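Local structure of anaphase-promoting complex subunit cut9 (Schizosaccharomyces pombe, 2XPI) at residues Cys152-Ala157 with Glu199-Tyr204; Tyr164-Ala169 with Tyr210-Asn215; Leu173-Pro178 with Phe216-Glu221; Lys398-Asp403 with Pro408-Phe413. The protein serves as a tetratricopeptide-repeat subunit of the anaphase-promoting complex, a ubiquitin ligase that controls passage through mitosis and the G1 phase. All coordinates share one frame; numbering follows the deposited sequence.

Interaction 1 of 4, residues Cys152-Ala157 with Glu199-Tyr204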
loop_
_atom_site.group_PDB
_atom_site.type_symbol
_atom_site.label_atom_id
_atom_site.label_comp_id
_atom_site.label_asym_id
_atom_site.label_seq_id
_atom_site.Cartn_x
_atom_site.Cartn_y
_atom_site.Cartn_z
ATOM N N CYS A 152 -8.064 21.381 1.898
ATOM C CA CYS A 152 -8.734 20.592 0.873
ATOM C C CYS A 152 -8.019 20.725 -0.475
ATOM O O CYS A 152 -7.971 19.786 -1.255
ATOM C CB CYS A 152 -10.209 20.986 0.765
ATOM S SG CYS A 152 -11.256 20.537 2.207
ATOM N N ARG A 153 -7.452 21.894 -0.740
ATOM C CA ARG A 153 -6.657 22.099 -1.948
ATOM C C ARG A 153 -5.370 21.268 -1.882
ATOM O O ARG A 153 -5.034 20.539 -2.818
ATOM C CB ARG A 153 -6.334 23.584 -2.126
ATOM C CG ARG A 153 -5.781 23.936 -3.476
ATOM C CD ARG A 153 -5.694 25.445 -3.658
ATOM N NE ARG A 153 -6.177 25.831 -4.983
ATOM C CZ ARG A 153 -7.382 26.337 -5.228
ATOM N NH1 ARG A 153 -8.229 26.559 -4.233
ATOM N NH2 ARG A 153 -7.734 26.638 -6.470
ATOM N N TYR A 154 -4.649 21.381 -0.776
ATOM C CA TYR A 154 -3.504 20.529 -0.574
ATOM C C TYR A 154 -3.821 19.048 -0.801
ATOM O O TYR A 154 -3.093 18.349 -1.517
ATOM C CB TYR A 154 -2.943 20.705 0.825
ATOM C CG TYR A 154 -1.855 19.717 1.139
ATOM C CD1 TYR A 154 -0.588 19.854 0.571
ATOM C CD2 TYR A 154 -2.078 18.653 2.003
ATOM C CE1 TYR A 154 0.430 18.946 0.845
ATOM C CE2 TYR A 154 -1.066 17.739 2.292
ATOM C CZ TYR A 154 0.186 17.888 1.704
ATOM O OH TYR A 154 1.200 17.002 1.984
ATOM N N LEU A 155 -4.898 18.564 -0.180
ATOM C CA LEU A 155 -5.181 17.129 -0.199
ATOM C C LEU A 155 -5.673 16.649 -1.563
ATOM O O LEU A 155 -5.306 15.560 -2.006
ATOM C CB LEU A 155 -6.154 16.732 0.900
ATOM C CG LEU A 155 -6.226 15.215 1.093
ATOM C CD1 LEU A 155 -4.842 14.609 1.230
ATOM C CD2 LEU A 155 -7.079 14.864 2.293
ATOM N N ALA A 156 -6.483 17.463 -2.232
ATOM C CA ALA A 156 -6.928 17.136 -3.581
ATOM C C ALA A 156 -5.723 17.065 -4.525
ATOM O O ALA A 156 -5.605 16.136 -5.314
ATOM C CB ALA A 156 -7.956 18.135 -4.082
ATOM N N ALA A 157 -4.831 18.045 -4.431
ATOM C CA ALA A 157 -3.612 18.046 -5.230
ATOM C C ALA A 157 -2.773 16.814 -4.919
ATOM O O ALA A 157 -2.245 16.154 -5.820
ATOM C CB ALA A 157 -2.798 19.317 -4.967
ATOM N N GLU A 199 1.006 26.664 2.670
ATOM C CA GLU A 199 1.658 27.310 1.539
ATOM C C GLU A 199 2.959 26.576 1.171
ATOM O O GLU A 199 3.258 26.369 -0.008
ATOM C CB GLU A 199 1.959 28.779 1.838
ATOM C CG GLU A 199 2.629 29.499 0.666
ATOM C CD GLU A 199 2.984 30.944 0.972
ATOM O OE1 GLU A 199 2.611 31.441 2.063
ATOM O OE2 GLU A 199 3.641 31.582 0.117
ATOM N N ALA A 200 3.739 26.178 2.177
ATOM C CA ALA A 200 4.970 25.466 1.908
ATOM C C ALA A 200 4.656 24.147 1.235
ATOM O O ALA A 200 5.183 23.840 0.157
ATOM C CB ALA A 200 5.713 25.233 3.159
ATOM N N SER A 201 3.769 23.382 1.859
ATOM C CA SER A 201 3.426 22.039 1.408
ATOM C C SER A 201 2.945 21.992 -0.031
ATOM O O SER A 201 3.198 21.026 -0.750
ATOM C CB SER A 201 2.372 21.425 2.334
ATOM O OG SER A 201 2.886 21.310 3.659
ATOM N N MET A 202 2.248 23.030 -0.466
ATOM C CA MET A 202 1.783 23.052 -1.844
ATOM C C MET A 202 2.909 23.366 -2.868
ATOM O O MET A 202 2.857 22.906 -4.012
ATOM C CB MET A 202 0.573 23.986 -1.991
ATOM C CG MET A 202 -0.654 23.499 -1.233
ATOM S SD MET A 202 -2.166 24.382 -1.672
ATOM C CE MET A 202 -2.073 25.849 -0.662
ATOM N N CYS A 203 3.923 24.131 -2.456
ATOM C CA CYS A 203 5.097 24.357 -3.314
ATOM C C CYS A 203 5.885 23.068 -3.420
ATOM O O CYS A 203 6.494 22.801 -4.449
ATOM C CB CYS A 203 6.028 25.435 -2.755
ATOM S SG CYS A 203 5.459 27.146 -2.885
ATOM N N TYR A 204 5.885 22.284 -2.342
ATOM C CA TYR A 204 6.568 21.008 -2.357
ATOM C C TYR A 204 5.858 20.136 -3.359
ATOM O O TYR A 204 6.486 19.408 -4.135
ATOM C CB TYR A 204 6.538 20.341 -0.982
ATOM C CG TYR A 204 6.859 18.863 -1.042
ATOM C CD1 TYR A 204 8.154 18.426 -1.238
ATOM C CD2 TYR A 204 5.855 17.907 -0.925
ATOM C CE1 TYR A 204 8.446 17.083 -1.307
ATOM C CE2 TYR A 204 6.139 16.559 -0.992
ATOM C CZ TYR A 204 7.432 16.153 -1.182
ATOM O OH TYR A 204 7.722 14.801 -1.253
#

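Interaction 2 of 4, residues Tyr164-Ala169 with Tyr210-Asn215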
loop_
_atom_site.group_PDB
_atom_site.type_symbol
_atom_site.label_atom_id
_atom_site.label_comp_id
_atom_site.label_asym_id
_atom_site.label_seq_id
_atom_site.Cartn_x
_atom_site.Cartn_y
_atom_site.Cartn_z
ATOM N N TYR A 164 -1.012 10.440 -10.599
ATOM C CA TYR A 164 -0.149 10.728 -11.735
ATOM C C TYR A 164 -0.797 11.726 -12.689
ATOM O O TYR A 164 -0.371 11.870 -13.848
ATOM C CB TYR A 164 0.177 9.446 -12.495
ATOM C CG TYR A 164 0.796 8.369 -11.654
ATOM C CD1 TYR A 164 2.028 8.557 -11.058
ATOM C CD2 TYR A 164 0.152 7.155 -11.463
ATOM C CE1 TYR A 164 2.607 7.564 -10.290
ATOM C CE2 TYR A 164 0.718 6.155 -10.697
ATOM C CZ TYR A 164 1.950 6.363 -10.111
ATOM O OH TYR A 164 2.530 5.364 -9.354
ATOM N N ASP A 165 -1.827 12.404 -12.202
ATOM C CA ASP A 165 -2.500 13.418 -12.984
ATOM C C ASP A 165 -1.737 14.733 -12.863
ATOM O O ASP A 165 -1.980 15.516 -11.948
ATOM C CB ASP A 165 -3.928 13.583 -12.481
ATOM C CG ASP A 165 -4.811 14.315 -13.468
ATOM O OD1 ASP A 165 -4.289 15.177 -14.221
ATOM O OD2 ASP A 165 -6.031 14.022 -13.484
ATOM N N TRP A 166 -0.816 14.981 -13.790
ATOM C CA TRP A 166 0.134 16.076 -13.609
ATOM C C TRP A 166 -0.439 17.437 -13.954
ATOM O O TRP A 166 -0.174 18.414 -13.262
ATOM C CB TRP A 166 1.415 15.828 -14.394
ATOM C CG TRP A 166 2.010 14.505 -14.114
ATOM C CD1 TRP A 166 2.295 13.529 -15.021
ATOM C CD2 TRP A 166 2.383 13.991 -12.837
ATOM N NE1 TRP A 166 2.828 12.437 -14.387
ATOM C CE2 TRP A 166 2.891 12.690 -13.043
ATOM C CE3 TRP A 166 2.330 14.495 -11.535
ATOM C CZ2 TRP A 166 3.343 11.884 -11.996
ATOM C CZ3 TRP A 166 2.795 13.696 -10.490
ATOM C CH2 TRP A 166 3.294 12.407 -10.731
ATOM N N GLN A 167 -1.216 17.498 -15.027
ATOM C CA GLN A 167 -1.885 18.735 -15.409
ATOM C C GLN A 167 -3.026 19.057 -14.435
ATOM O O GLN A 167 -3.209 20.204 -14.046
ATOM C CB GLN A 167 -2.379 18.651 -16.863
ATOM C CG GLN A 167 -3.177 19.860 -17.362
ATOM C CD GLN A 167 -2.472 21.183 -17.111
ATOM O OE1 GLN A 167 -3.045 22.095 -16.500
ATOM N NE2 GLN A 167 -1.222 21.295 -17.572
ATOM N N GLY A 168 -3.783 18.042 -14.034
ATOM C CA GLY A 168 -4.781 18.220 -12.995
ATOM C C GLY A 168 -4.173 18.909 -11.784
ATOM O O GLY A 168 -4.596 20.011 -11.411
ATOM N N ALA A 169 -3.163 18.268 -11.190
ATOM C CA ALA A 169 -2.467 18.814 -10.027
ATOM C C ALA A 169 -1.994 20.253 -10.248
ATOM O O ALA A 169 -2.051 21.083 -9.333
ATOM C CB ALA A 169 -1.309 17.933 -9.655
ATOM N N TYR A 210 6.679 18.997 -11.126
ATOM C CA TYR A 210 7.726 19.424 -12.046
ATOM C C TYR A 210 8.833 18.392 -12.212
ATOM O O TYR A 210 9.408 18.269 -13.284
ATOM C CB TYR A 210 8.291 20.773 -11.627
ATOM C CG TYR A 210 7.423 21.906 -12.092
ATOM C CD1 TYR A 210 6.888 21.902 -13.374
ATOM C CD2 TYR A 210 7.143 22.984 -11.271
ATOM C CE1 TYR A 210 6.101 22.925 -13.814
ATOM C CE2 TYR A 210 6.351 24.019 -11.714
ATOM C CZ TYR A 210 5.832 23.976 -12.982
ATOM O OH TYR A 210 5.042 24.999 -13.432
ATOM N N THR A 211 9.127 17.647 -11.153
ATOM C CA THR A 211 10.084 16.568 -11.241
ATOM C C THR A 211 9.580 15.516 -12.224
ATOM O O THR A 211 10.349 14.991 -13.034
ATOM C CB THR A 211 10.294 15.927 -9.873
ATOM O OG1 THR A 211 10.807 16.910 -8.969
ATOM C CG2 THR A 211 11.266 14.769 -9.965
ATOM N N ASN A 212 8.284 15.218 -12.160
ATOM C CA ASN A 212 7.699 14.185 -13.009
ATOM C C ASN A 212 7.488 14.627 -14.437
ATOM O O ASN A 212 7.325 13.792 -15.319
ATOM C CB ASN A 212 6.396 13.657 -12.424
ATOM C CG ASN A 212 6.628 12.708 -11.259
ATOM O OD1 ASN A 212 7.071 11.578 -11.453
ATOM N ND2 ASN A 212 6.331 13.169 -10.041
ATOM N N LEU A 213 7.494 15.936 -14.670
ATOM C CA LEU A 213 7.478 16.474 -16.029
ATOM C C LEU A 213 8.916 16.736 -16.515
ATOM O O LEU A 213 9.162 17.166 -17.653
ATOM C CB LEU A 213 6.631 17.744 -16.074
ATOM C CG LEU A 213 5.189 17.517 -15.614
ATOM C CD1 LEU A 213 4.402 18.829 -15.581
ATOM C CD2 LEU A 213 4.484 16.468 -16.475
ATOM N N SER A 214 9.864 16.464 -15.625
ATOM C CA SER A 214 11.274 16.624 -15.919
ATOM C C SER A 214 11.651 18.076 -16.197
ATOM O O SER A 214 12.543 18.338 -17.014
ATOM C CB SER A 214 11.678 15.716 -17.079
ATOM O OG SER A 214 11.247 14.389 -16.814
ATOM N N ASN A 215 10.963 19.009 -15.527
ATOM C CA ASN A 215 11.427 20.391 -15.454
ATOM C C ASN A 215 12.194 20.521 -14.158
ATOM O O ASN A 215 11.745 21.181 -13.223
ATOM C CB ASN A 215 10.293 21.422 -15.477
ATOM C CG ASN A 215 9.187 21.059 -16.427
ATOM O OD1 ASN A 215 9.099 19.923 -16.888
ATOM N ND2 ASN A 215 8.314 22.021 -16.718
#

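Interaction 3 of 4, residues Leu173-Pro178 with Phe216-Glu221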
loop_
_atom_site.group_PDB
_atom_site.type_symbol
_atom_site.label_atom_id
_atom_site.label_comp_id
_atom_site.label_asym_id
_atom_site.label_seq_id
_atom_site.Cartn_x
_atom_site.Cartn_y
_atom_site.Cartn_z
ATOM N N LEU A 173 -2.853 23.596 -8.145
ATOM C CA LEU A 173 -1.766 24.278 -7.439
ATOM C C LEU A 173 -1.357 25.601 -8.078
ATOM O O LEU A 173 -0.972 26.531 -7.376
ATOM C CB LEU A 173 -0.531 23.378 -7.385
ATOM C CG LEU A 173 -0.274 22.422 -6.217
ATOM C CD1 LEU A 173 -1.496 22.284 -5.337
ATOM C CD2 LEU A 173 0.202 21.054 -6.739
ATOM N N GLY A 174 -1.425 25.678 -9.407
ATOM C CA GLY A 174 -0.845 26.780 -10.151
ATOM C C GLY A 174 0.577 26.416 -10.536
ATOM O O GLY A 174 1.221 25.637 -9.835
ATOM N N GLU A 175 1.066 26.968 -11.645
ATOM C CA GLU A 175 2.394 26.627 -12.169
ATOM C C GLU A 175 3.503 27.278 -11.352
ATOM O O GLU A 175 4.670 26.888 -11.425
ATOM C CB GLU A 175 2.514 27.041 -13.635
ATOM C CG GLU A 175 1.419 26.476 -14.532
ATOM C CD GLU A 175 1.900 26.218 -15.954
ATOM O OE1 GLU A 175 1.131 26.495 -16.906
ATOM O OE2 GLU A 175 3.049 25.739 -16.122
ATOM N N THR A 176 3.115 28.284 -10.578
ATOM C CA THR A 176 3.995 28.910 -9.608
ATOM C C THR A 176 3.172 29.305 -8.377
ATOM O O THR A 176 1.942 29.361 -8.426
ATOM C CB THR A 176 4.652 30.150 -10.194
ATOM O OG1 THR A 176 3.656 31.158 -10.388
ATOM C CG2 THR A 176 5.319 29.821 -11.533
ATOM N N ASN A 177 3.862 29.571 -7.275
ATOM C CA ASN A 177 3.226 29.944 -6.016
ATOM C C ASN A 177 2.215 31.088 -6.144
ATOM O O ASN A 177 2.609 32.238 -6.346
ATOM C CB ASN A 177 4.312 30.338 -5.013
ATOM C CG ASN A 177 3.757 30.661 -3.641
ATOM O OD1 ASN A 177 2.602 30.371 -3.350
ATOM N ND2 ASN A 177 4.583 31.258 -2.785
ATOM N N PRO A 178 0.910 30.785 -5.997
ATOM C CA PRO A 178 -0.152 31.803 -6.034
ATOM C C PRO A 178 -0.061 32.815 -4.892
ATOM O O PRO A 178 -0.391 33.982 -5.103
ATOM C CB PRO A 178 -1.439 30.987 -5.884
ATOM C CG PRO A 178 -1.072 29.613 -6.255
ATOM C CD PRO A 178 0.353 29.437 -5.816
ATOM N N PHE A 216 13.347 19.872 -14.097
ATOM C CA PHE A 216 14.170 19.909 -12.903
ATOM C C PHE A 216 14.579 21.322 -12.463
ATOM O O PHE A 216 14.825 21.526 -11.272
ATOM C CB PHE A 216 15.374 18.975 -13.041
ATOM C CG PHE A 216 14.994 17.550 -13.366
ATOM C CD1 PHE A 216 14.463 16.714 -12.381
ATOM C CD2 PHE A 216 15.145 17.049 -14.663
ATOM C CE1 PHE A 216 14.099 15.401 -12.682
ATOM C CE2 PHE A 216 14.782 15.735 -14.971
ATOM C CZ PHE A 216 14.258 14.911 -13.982
ATOM N N ASP A 217 14.625 22.298 -13.382
ATOM C CA ASP A 217 14.918 23.687 -12.978
ATOM C C ASP A 217 13.768 24.364 -12.230
ATOM O O ASP A 217 13.995 25.142 -11.296
ATOM C CB ASP A 217 15.373 24.593 -14.132
ATOM C CG ASP A 217 15.102 24.011 -15.495
ATOM O OD1 ASP A 217 16.087 23.696 -16.184
ATOM O OD2 ASP A 217 13.922 23.893 -15.898
ATOM N N ARG A 218 12.540 24.083 -12.653
ATOM C CA ARG A 218 11.382 24.677 -12.015
ATOM C C ARG A 218 11.057 23.963 -10.706
ATOM O O ARG A 218 10.478 24.563 -9.786
ATOM C CB ARG A 218 10.186 24.658 -12.959
ATOM C CG ARG A 218 9.457 25.982 -12.977
ATOM C CD ARG A 218 9.121 26.395 -14.378
ATOM N NE ARG A 218 7.721 26.155 -14.676
ATOM C CZ ARG A 218 6.982 26.954 -15.434
ATOM N NH1 ARG A 218 7.519 28.047 -15.968
ATOM N NH2 ARG A 218 5.707 26.658 -15.656
ATOM N N ALA A 219 11.448 22.686 -10.644
ATOM C CA ALA A 219 11.264 21.831 -9.475
ATOM C C ALA A 219 12.182 22.317 -8.370
ATOM O O ALA A 219 11.810 22.357 -7.200
ATOM C CB ALA A 219 11.601 20.404 -9.830
ATOM N N LYS A 220 13.399 22.679 -8.764
ATOM C CA LYS A 220 14.392 23.199 -7.850
ATOM C C LYS A 220 13.863 24.483 -7.233
ATOM O O LYS A 220 13.860 24.650 -6.016
ATOM C CB LYS A 220 15.686 23.440 -8.628
ATOM C CG LYS A 220 16.744 24.290 -7.955
ATOM C CD LYS A 220 17.901 24.557 -8.919
ATOM N N GLU A 221 13.397 25.392 -8.079
ATOM C CA GLU A 221 12.885 26.677 -7.609
ATOM C C GLU A 221 11.656 26.438 -6.771
ATOM O O GLU A 221 11.526 26.958 -5.661
ATOM C CB GLU A 221 12.506 27.582 -8.783
ATOM C CG GLU A 221 13.664 27.944 -9.671
ATOM C CD GLU A 221 14.753 28.661 -8.903
ATOM O OE1 GLU A 221 14.430 29.320 -7.884
ATOM O OE2 GLU A 221 15.930 28.565 -9.322
#

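Interaction 4 of 4, residues Lys398-Asp403 with Pro408-Phe413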
loop_
_atom_site.group_PDB
_atom_site.type_symbol
_atom_site.label_atom_id
_atom_site.label_comp_id
_atom_site.label_asym_id
_atom_site.label_seq_id
_atom_site.Cartn_x
_atom_site.Cartn_y
_atom_site.Cartn_z
ATOM N N LYS A 398 22.065 -2.605 -11.516
ATOM C CA LYS A 398 20.712 -2.851 -11.046
ATOM C C LYS A 398 20.296 -1.776 -10.050
ATOM O O LYS A 398 19.177 -1.270 -10.084
ATOM C CB LYS A 398 20.654 -4.225 -10.388
ATOM C CG LYS A 398 19.270 -4.706 -10.047
ATOM C CD LYS A 398 19.325 -6.014 -9.292
ATOM C CE LYS A 398 18.018 -6.231 -8.525
ATOM N NZ LYS A 398 16.806 -6.444 -9.384
ATOM N N SER A 399 21.229 -1.428 -9.175
ATOM C CA SER A 399 21.034 -0.447 -8.124
ATOM C C SER A 399 20.902 0.977 -8.691
ATOM O O SER A 399 20.027 1.725 -8.299
ATOM C CB SER A 399 22.217 -0.559 -7.154
ATOM O OG SER A 399 22.289 0.511 -6.256
ATOM N N SER A 400 21.765 1.347 -9.631
ATOM C CA SER A 400 21.731 2.683 -10.195
ATOM C C SER A 400 20.523 2.847 -11.116
ATOM O O SER A 400 20.131 3.962 -11.467
ATOM C CB SER A 400 23.017 2.944 -10.971
ATOM O OG SER A 400 23.063 2.172 -12.162
ATOM N N THR A 401 19.948 1.726 -11.532
ATOM C CA THR A 401 18.743 1.743 -12.342
ATOM C C THR A 401 17.538 1.890 -11.430
ATOM O O THR A 401 16.612 2.640 -11.732
ATOM C CB THR A 401 18.580 0.435 -13.112
ATOM O OG1 THR A 401 19.545 0.388 -14.169
ATOM C CG2 THR A 401 17.162 0.319 -13.693
ATOM N N MET A 402 17.553 1.152 -10.325
ATOM C CA MET A 402 16.502 1.234 -9.320
ATOM C C MET A 402 16.405 2.626 -8.713
ATOM O O MET A 402 15.317 3.068 -8.353
ATOM C CB MET A 402 16.757 0.233 -8.204
ATOM C CG MET A 402 16.228 -1.153 -8.482
ATOM S SD MET A 402 16.493 -2.239 -7.076
ATOM C CE MET A 402 18.064 -2.895 -7.578
ATOM N N ASP A 403 17.550 3.296 -8.588
ATOM C CA ASP A 403 17.611 4.669 -8.104
ATOM C C ASP A 403 18.715 5.454 -8.816
ATOM O O ASP A 403 19.848 5.559 -8.330
ATOM C CB ASP A 403 17.809 4.712 -6.590
ATOM C CG ASP A 403 17.724 6.129 -6.034
ATOM O OD1 ASP A 403 17.588 7.079 -6.850
ATOM O OD2 ASP A 403 17.786 6.286 -4.785
ATOM N N PRO A 408 26.666 6.509 -4.981
ATOM C CA PRO A 408 27.513 5.344 -4.677
ATOM C C PRO A 408 27.412 4.207 -5.690
ATOM O O PRO A 408 28.419 3.563 -5.970
ATOM C CB PRO A 408 26.989 4.886 -3.302
ATOM C CG PRO A 408 26.512 6.129 -2.655
ATOM C CD PRO A 408 25.964 7.003 -3.772
ATOM N N ALA A 409 26.233 3.955 -6.243
ATOM C CA ALA A 409 26.068 2.861 -7.199
ATOM C C ALA A 409 26.739 3.202 -8.519
ATOM O O ALA A 409 27.203 2.313 -9.238
ATOM C CB ALA A 409 24.613 2.576 -7.423
ATOM N N TRP A 410 26.771 4.493 -8.849
ATOM C CA TRP A 410 27.418 4.944 -10.074
ATOM C C TRP A 410 28.927 4.818 -9.966
ATOM O O TRP A 410 29.559 4.395 -10.913
ATOM C CB TRP A 410 27.009 6.376 -10.430
ATOM C CG TRP A 410 25.634 6.463 -11.044
ATOM C CD1 TRP A 410 24.480 6.838 -10.421
ATOM C CD2 TRP A 410 25.271 6.144 -12.396
ATOM N NE1 TRP A 410 23.428 6.780 -11.297
ATOM C CE2 TRP A 410 23.883 6.360 -12.516
ATOM C CE3 TRP A 410 25.987 5.718 -13.519
ATOM C CZ2 TRP A 410 23.192 6.163 -13.718
ATOM C CZ3 TRP A 410 25.297 5.512 -14.711
ATOM C CH2 TRP A 410 23.913 5.738 -14.799
ATOM N N ILE A 411 29.497 5.175 -8.813
ATOM C CA ILE A 411 30.933 5.014 -8.580
ATOM C C ILE A 411 31.326 3.541 -8.712
ATOM O O ILE A 411 32.237 3.197 -9.465
ATOM C CB ILE A 411 31.387 5.572 -7.202
ATOM C CG1 ILE A 411 31.285 7.104 -7.173
ATOM C CG2 ILE A 411 32.826 5.214 -6.926
ATOM C CD1 ILE A 411 31.880 7.809 -8.412
ATOM N N GLY A 412 30.617 2.668 -8.001
ATOM C CA GLY A 412 30.820 1.239 -8.156
ATOM C C GLY A 412 30.718 0.790 -9.600
ATOM O O GLY A 412 31.500 -0.040 -10.048
ATOM N N PHE A 413 29.747 1.333 -10.328
ATOM C CA PHE A 413 29.527 0.996 -11.730
ATOM C C PHE A 413 30.758 1.395 -12.561
ATOM O O PHE A 413 31.309 0.590 -13.321
ATOM C CB PHE A 413 28.303 1.761 -12.218
ATOM C CG PHE A 413 27.732 1.268 -13.501
ATOM C CD1 PHE A 413 27.769 -0.074 -13.832
ATOM C CD2 PHE A 413 27.107 2.155 -14.367
ATOM C CE1 PHE A 413 27.211 -0.537 -15.025
ATOM C CE2 PHE A 413 26.566 1.708 -15.579
ATOM C CZ PHE A 413 26.620 0.354 -15.901
#

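Interaction 1 of 4, residues Cys152-Ala157 with Glu199-Tyr204
Y154 and M202 meet between two helices running nearly parallel, 19° between axes 10.0 Å apart, one from TPR 3 (helix 150-162) and one from TPR 4 (helix 198-212). The ring of Y154 is carried towards helix 198-212 because CG stands anti to the backbone N (chi1 173°). M202 CG meets this ring at its edge, 4.1 Å from Y154 CD1, while S201 CB approaches obliquely, 3.5 Å from Y154 CE1. The extended chi2 of the methionine (-168°) then carries M202 SD to within 4.1 Å of CG of R153, the two side chains crossing at about a right angle. Long, pliant methionine suits a place bordered by both a ring and an aliphatic arginine stem. The polar end of R153 turns elsewhere, its NE bonding to L172 O. The hydroxyls of Y154 and S201 both reach the second subunit: Y154 OH bonds to Q97 O there, S201 OG to the Q97 and Q99 side chains. An alanine in place of Y154 would probably open a gap beside M202 CG and S201 CB and leave that Q97 carbonyl of the neighbouring subunit without its phenol. The contact is thus apolar between the two helices, while the buried hydroxyls of Y154 and S201 are satisfied by the second subunit, consistent with the role of TPR repeats 1-7 in homodimerization.

Interaction 2 of 4, residues Tyr164-Ala169 with Tyr210-Asn215
In the tetratricopeptide-repeat solenoid, W166 at the start of the second helix of TPR 3 lays its indole against N212 and L213, where the first helix of TPR 4 ends. Both sides of the contact are turns between the two helices of a repeat: Y164 and S214 each close a preceding helix in a Schellman motif, and D165 caps helix 166-173, its OD1 accepting from G168 N at 2.9 Å from above the carboxylate plane.

The indole is sandwiched. Over one face sits N212, whose CB makes a CH-pi contact 3.6 Å from the centroid of the six-membered ring and 15° off its normal. Its amide continues across the same ring, 12° from parallel, so that N212 CG lies 3.5 Å from W166 CZ2. On the opposite face the carbonyl O of Y164 stands 3.2 Å above the indole plane, offset to the rim. An asparagine suits this place because its flat amide can lie along the ring while ND2 bonds back to the carbonyl O of Q208, one turn earlier, which fixes the amide's rotation. A serine instead of W166 would probably leave the N212 amide without the flat surface it lies against and cost L213 CD2 the indole part of its contact, opening a gap between the two turns. The indole also touches V161 of helix 150-162 and V209 of helix 198-212. L213, with CG anti to its carbonyl carbon (chi1 -58°), meets the root of the tryptophan, its CD2 3.8 Å from W166 CB.

Interaction 3 of 4, residues Leu173-Pro178 with Phe216-Glu221
The guanidinium of R218 meets the carboxylate of E175 at its edge, near its own plane, with NH2 pointing to the acid and the two flat groups turned 69° apart. Such a twist rules out the side-by-side pairing of two nitrogens with two oxygens, and the salt bridge rests on one pair, E175 OE2 to R218 NH2 at 2.9 Å. The aliphatic root of the glutamate also lies near the same nitrogen, with E175 CB 3.8 Å from R218 NH2.

Both side chains bend to meet: E175 turns at chi2 (-148°), and R218 at chi2 and chi3, bringing its NH2 across from helix 216-229 to the loop that follows helix 166-173. Arginine suits the helix side, since it is long enough to span to the loop and has N-H groups to share. Its NH2 also bonds to the hydroxyl of Y210, which in turn bonds to the carbonyl O of E175, so one phenol ties together the arginine and the loop backbone. G174, with positive phi (91°), starts that loop where a side chain would jam against the preceding carbonyl. Further along, N177 and R206 make up the gold cyanide site seen in this crystal.

Because E175 is exposed and the pairing is single, the charge attraction is likely to be softened by solvent, and the phenol's two hydrogen bonds share the work of joining the loop after TPR 3 to TPR 4.

Interaction 4 of 4, residues Lys398-Asp403 with Pro408-Phe413
S400 and W410 face each other across a helix pair with axes 8.5 Å apart and 147° between their directions. The serine's CB sits over one face of the indole, 3.9 Å from the centroid of the five-membered ring and 15° off the ring normal, a CH-pi contact in which W410 CE2 is its closest atom at 3.8 Å. The indole turns its face to the serine: CG of W410 is anti to its carbonyl carbon, and the ring swings across to S400, while NE1 bonds to the carbonyl O of P404 in the connecting turn, fixing how the indole is rotated.

S400 can offer its CB to the ring because its hydroxyl is turned back on its own helix. OG stands between the backbone N and the carbonyl carbon (chi1 70°), where it bonds to the carbonyls of F396 and S397 in the preceding turn. A small residue whose polar end can be satisfied locally therefore suits a buried helix interface.

A409 meets both serines, its methyl 3.3 Å from S399 OG and 3.9 Å from S400 CB. Alanine lets the backbones come close, with CA of S400 and CA of A409 5.3 Å apart. S399 OG is held by the carbonyl O of A373.

Helix 389-402, ending TPR 9, thus packs on helix 407-420, opening TPR 10. S399 also touches W376 and L377 of helix 373-385, while W410 reaches T432 and A433 of helix 423-435, linking four consecutive helices of the superhelix.

Interactions 1 and 2 join TPR 3 to TPR 4, and interaction 3 the loop after TPR 3 to TPR 4, whereas interaction 4 joins TPR 9 to TPR 10, about 33 Å from interaction 1 between centres. Interactions 1 and 4 are buried helix-on-helix contacts built mainly from carbon-to-carbon and CH-pi contacts, with serine and tyrosine hydroxyls satisfied outside the segments. Interactions 2 and 3 are at the surface, one an amide lying on an indole and the other a salt bridge. Helix 198-212 serves interactions 1 and 2, and interaction 3 touches both, through N177 with E199 and through Y210. Interaction 1 reaches the second subunit, while interaction 4 has P408 and I411 packed on a chain of another protein.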